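Local coordinates for protein sensor histidine kinase PdtaS (Mycobacterium tuberculosis, PDB 2YKF) that probably autophosphorylates on a histidine when its cytosolic sensor region detects c-di-GMP, driving a two-component response to nutrient starvation, at residues A40-W45 and A126-H131. Numbering follows the deposited sequence.
Sequences ADYLMW and AVLTRH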
ATOM      1  N   ALA A  40       6.604   4.976 -10.591  1.00 27.00           N
ATOM      2  CA  ALA A  40       7.084   4.390 -11.847  1.00 28.05           C
ATOM      3  C   ALA A  40       6.986   2.911 -11.842  1.00 28.06           C
ATOM      4  O   ALA A  40       7.118   2.258 -10.765  1.00 25.97           O
ATOM      5  CB  ALA A  40       8.623   4.845 -12.094  1.00 26.84           C
ATOM      6  N   ASP A  41       6.860   2.338 -13.050  1.00 27.51           N
ATOM      7  CA  ASP A  41       7.013   0.930 -13.256  1.00 27.64           C
ATOM      8  C   ASP A  41       8.485   0.480 -13.351  1.00 29.73           C
ATOM      9  O   ASP A  41       9.341   1.222 -13.876  1.00 28.62           O
ATOM     10  CB  ASP A  41       6.351   0.557 -14.597  1.00 28.32           C
ATOM     11  CG  ASP A  41       4.902   0.826 -14.605  1.00 30.62           C
ATOM     12  OD1 ASP A  41       4.195  -0.093 -14.130  1.00 29.68           O
ATOM     13  OD2 ASP A  41       4.452   1.908 -15.107  1.00 31.25           O
ATOM     14  N   TYR A  42       8.813  -0.731 -12.863  1.00 28.58           N
ATOM     15  CA  TYR A  42      10.187  -1.247 -13.139  1.00 28.57           C
ATOM     16  C   TYR A  42      10.085  -2.603 -13.746  1.00 30.20           C
ATOM     17  O   TYR A  42       9.173  -3.432 -13.363  1.00 27.73           O
ATOM     18  CB  TYR A  42      11.020  -1.383 -11.828  1.00 29.13           C
ATOM     19  CG  TYR A  42      11.515  -0.043 -11.319  1.00 29.24           C
ATOM     20  CD1 TYR A  42      10.701   0.777 -10.526  1.00 30.57           C
ATOM     21  CD2 TYR A  42      12.818   0.422 -11.669  1.00 33.71           C
ATOM     22  CE1 TYR A  42      11.138   2.046 -10.120  1.00 29.90           C
ATOM     23  CE2 TYR A  42      13.277   1.641 -11.265  1.00 31.56           C
ATOM     24  CZ  TYR A  42      12.453   2.441 -10.451  1.00 31.98           C
ATOM     25  OH  TYR A  42      12.947   3.628 -10.012  1.00 30.52           O
ATOM     26  N   LEU A  43      11.040  -2.914 -14.618  1.00 28.11           N
ATOM     27  CA  LEU A  43      11.170  -4.248 -15.109  1.00 28.81           C
ATOM     28  C   LEU A  43      12.570  -4.700 -14.749  1.00 29.06           C
ATOM     29  O   LEU A  43      13.440  -3.899 -14.773  1.00 29.33           O
ATOM     30  CB  LEU A  43      10.998  -4.255 -16.616  1.00 29.44           C
ATOM     31  CG  LEU A  43       9.618  -4.515 -17.217  1.00 33.58           C
ATOM     32  CD1 LEU A  43       8.510  -3.769 -16.648  1.00 36.67           C
ATOM     33  CD2 LEU A  43       9.688  -4.273 -18.739  1.00 31.58           C
ATOM     34  N   MET A  44      12.766  -5.979 -14.464  1.00 26.34           N
ATOM     35  CA  MET A  44      14.088  -6.502 -14.179  1.00 29.44           C
ATOM     36  C   MET A  44      14.539  -7.393 -15.338  1.00 30.32           C
ATOM     37  O   MET A  44      13.854  -8.314 -15.706  1.00 32.04           O
ATOM     38  CB  MET A  44      14.078  -7.348 -12.921  1.00 27.38           C
ATOM     39  CG  MET A  44      15.472  -7.912 -12.596  1.00 31.54           C
ATOM     40  SD  MET A  44      15.440  -8.989 -11.114  1.00 32.15           S
ATOM     41  CE  MET A  44      15.628  -7.674  -9.945  1.00 32.05           C
ATOM     42  N   TRP A  45      15.726  -7.117 -15.866  1.00 31.64           N
ATOM     43  CA  TRP A  45      16.259  -7.860 -17.044  1.00 32.33           C
ATOM     44  C   TRP A  45      17.517  -8.590 -16.659  1.00 32.45           C
ATOM     45  O   TRP A  45      18.346  -8.030 -15.919  1.00 32.11           O
ATOM     46  CB  TRP A  45      16.626  -6.873 -18.142  1.00 31.64           C
ATOM     47  CG  TRP A  45      15.447  -6.120 -18.638  1.00 32.21           C
ATOM     48  CD1 TRP A  45      15.011  -4.919 -18.244  1.00 31.30           C
ATOM     49  CD2 TRP A  45      14.580  -6.558 -19.651  1.00 31.47           C
ATOM     50  NE1 TRP A  45      13.869  -4.558 -18.937  1.00 32.36           N
ATOM     51  CE2 TRP A  45      13.600  -5.557 -19.833  1.00 36.97           C
ATOM     52  CE3 TRP A  45      14.566  -7.680 -20.474  1.00 33.17           C
ATOM     53  CZ2 TRP A  45      12.583  -5.662 -20.809  1.00 35.33           C
ATOM     54  CZ3 TRP A  45      13.535  -7.798 -21.429  1.00 34.22           C
ATOM     55  CH2 TRP A  45      12.560  -6.807 -21.567  1.00 33.56           C
ATOM     56  N   ALA A 126      21.835  -7.823 -12.962  1.00 29.89           N
ATOM     57  CA  ALA A 126      20.572  -7.528 -13.610  1.00 30.04           C
ATOM     58  C   ALA A 126      20.554  -6.081 -13.930  1.00 28.46           C
ATOM     59  O   ALA A 126      21.359  -5.316 -13.403  1.00 28.95           O
ATOM     60  CB  ALA A 126      19.302  -7.902 -12.664  1.00 28.85           C
ATOM     61  N   VAL A 127      19.622  -5.692 -14.788  1.00 29.27           N
ATOM     62  CA  VAL A 127      19.362  -4.287 -15.089  1.00 29.12           C
ATOM     63  C   VAL A 127      17.856  -3.954 -14.950  1.00 30.20           C
ATOM     64  O   VAL A 127      17.018  -4.722 -15.387  1.00 33.30           O
ATOM     65  CB  VAL A 127      19.804  -3.960 -16.530  1.00 30.76           C
ATOM     66  CG1 VAL A 127      19.458  -2.552 -16.856  1.00 27.81           C
ATOM     67  CG2 VAL A 127      21.329  -4.154 -16.623  1.00 32.34           C
ATOM     68  N   LEU A 128      17.545  -2.820 -14.354  1.00 29.92           N
ATOM     69  CA  LEU A 128      16.164  -2.371 -14.170  1.00 30.89           C
ATOM     70  C   LEU A 128      15.896  -1.417 -15.231  1.00 32.21           C
ATOM     71  O   LEU A 128      16.740  -0.549 -15.477  1.00 32.91           O
ATOM     72  CB  LEU A 128      16.067  -1.583 -12.850  1.00 29.48           C
ATOM     73  CG  LEU A 128      16.436  -2.374 -11.568  1.00 27.82           C
ATOM     74  CD1 LEU A 128      16.192  -1.491 -10.373  1.00 32.64           C
ATOM     75  CD2 LEU A 128      15.555  -3.611 -11.439  1.00 29.57           C
ATOM     76  N   THR A 129      14.738  -1.514 -15.869  1.00 31.26           N
ATOM     77  CA  THR A 129      14.261  -0.347 -16.650  1.00 32.54           C
ATOM     78  C   THR A 129      13.100   0.302 -15.922  1.00 34.34           C
ATOM     79  O   THR A 129      12.228  -0.417 -15.370  1.00 32.47           O
ATOM     80  CB  THR A 129      13.868  -0.756 -18.085  1.00 32.46           C
ATOM     81  OG1 THR A 129      12.924  -1.861 -18.040  1.00 35.02           O
ATOM     82  CG2 THR A 129      15.198  -1.163 -18.905  1.00 32.77           C
ATOM     83  N   ARG A 130      13.129   1.635 -15.849  1.00 33.00           N
ATOM     84  CA  ARG A 130      12.083   2.421 -15.229  1.00 34.72           C
ATOM     85  C   ARG A 130      11.153   3.041 -16.322  1.00 35.16           C
ATOM     86  O   ARG A 130      11.645   3.595 -17.321  1.00 35.69           O
ATOM     87  CB  ARG A 130      12.733   3.523 -14.387  1.00 34.46           C
ATOM     88  CG  ARG A 130      11.814   4.476 -13.628  1.00 39.00           C
ATOM     89  CD  ARG A 130      12.672   5.520 -12.809  1.00 43.23           C
ATOM     90  NE  ARG A 130      11.892   6.610 -12.140  1.00 46.74           N
ATOM     91  CZ  ARG A 130      12.385   7.448 -11.200  1.00 48.04           C
ATOM     92  NH1 ARG A 130      13.647   7.341 -10.776  1.00 46.51           N
ATOM     93  NH2 ARG A 130      11.610   8.385 -10.650  1.00 47.70           N
ATOM     94  N   HIS A 131       9.839   2.927 -16.169  1.00 32.74           N
ATOM     95  CA  HIS A 131       8.932   3.452 -17.180  1.00 33.38           C
ATOM     96  C   HIS A 131       7.922   4.278 -16.447  1.00 34.84           C
ATOM     97  O   HIS A 131       7.430   3.848 -15.385  1.00 32.00           O
ATOM     98  CB  HIS A 131       8.223   2.304 -17.864  1.00 34.71           C
ATOM     99  CG  HIS A 131       9.133   1.225 -18.373  1.00 36.90           C
ATOM    100  ND1 HIS A 131       9.225   0.904 -19.710  1.00 40.92           N
ATOM    101  CD2 HIS A 131       9.910   0.330 -17.715  1.00 38.60           C
ATOM    102  CE1 HIS A 131      10.054  -0.122 -19.856  1.00 43.11           C
ATOM    103  NE2 HIS A 131      10.469  -0.499 -18.657  1.00 38.89           N
TER
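Thr129 OG1 sits between two rings and is the polar hub of the packed face: Trp45 NE1 donates to Thr129 OG1 over 3.0 Å, with the oxygen in the indole plane at the ring edge. His131 NE2 is hydrogen-bonded to the same Thr129 OG1 at 2.9 Å. A chi1 of 53° sets OG1 between the backbone N and the carbonyl carbon of Thr129, where it meets both rings and also lies 3.4 Å from Leu43 CB. The Leu43 side chain crosses that of His131 at about a right angle, bringing its CD2 near His131 NE2. Helix 83-90 packs on this face, Val85 touching both Trp45 and Thr129.

Six backbone hydrogen bonds in the pairs Asp41-His131, Leu43-Thr129 and Trp45-Val127 establish antiparallel pairing, the strand axes running at 157°. These are the central strand 41-47 and strand 123-131 of the five-stranded GAF-domain sheet, whose order 3-2-1-5-4 sets the first strand beside the last, although 80 residues separate the two segments. On the reverse face, against helix 18-38, Met44 CG packs on Ala126 CB at 3.8 Å and Tyr42 CD2 meets Leu128 CB at the phenol edge.

The solvent side of the contact is at Arg130, the one residue of the twelve that is not buried. With CG anti to the backbone N and the chain extended to NE, Arg130 runs alongside Tyr42; its CG lies 3.6 Å from Ala40 CB and makes an off-centre CH-pi contact 4.3 Å from the Tyr42 ring centroid, and its guanidinium is turned 41° from the ring plane. Tyr42 OH hydrogen-bonds Ser38, whereas Arg130 NH1 has a long, weak ion pair with Glu114.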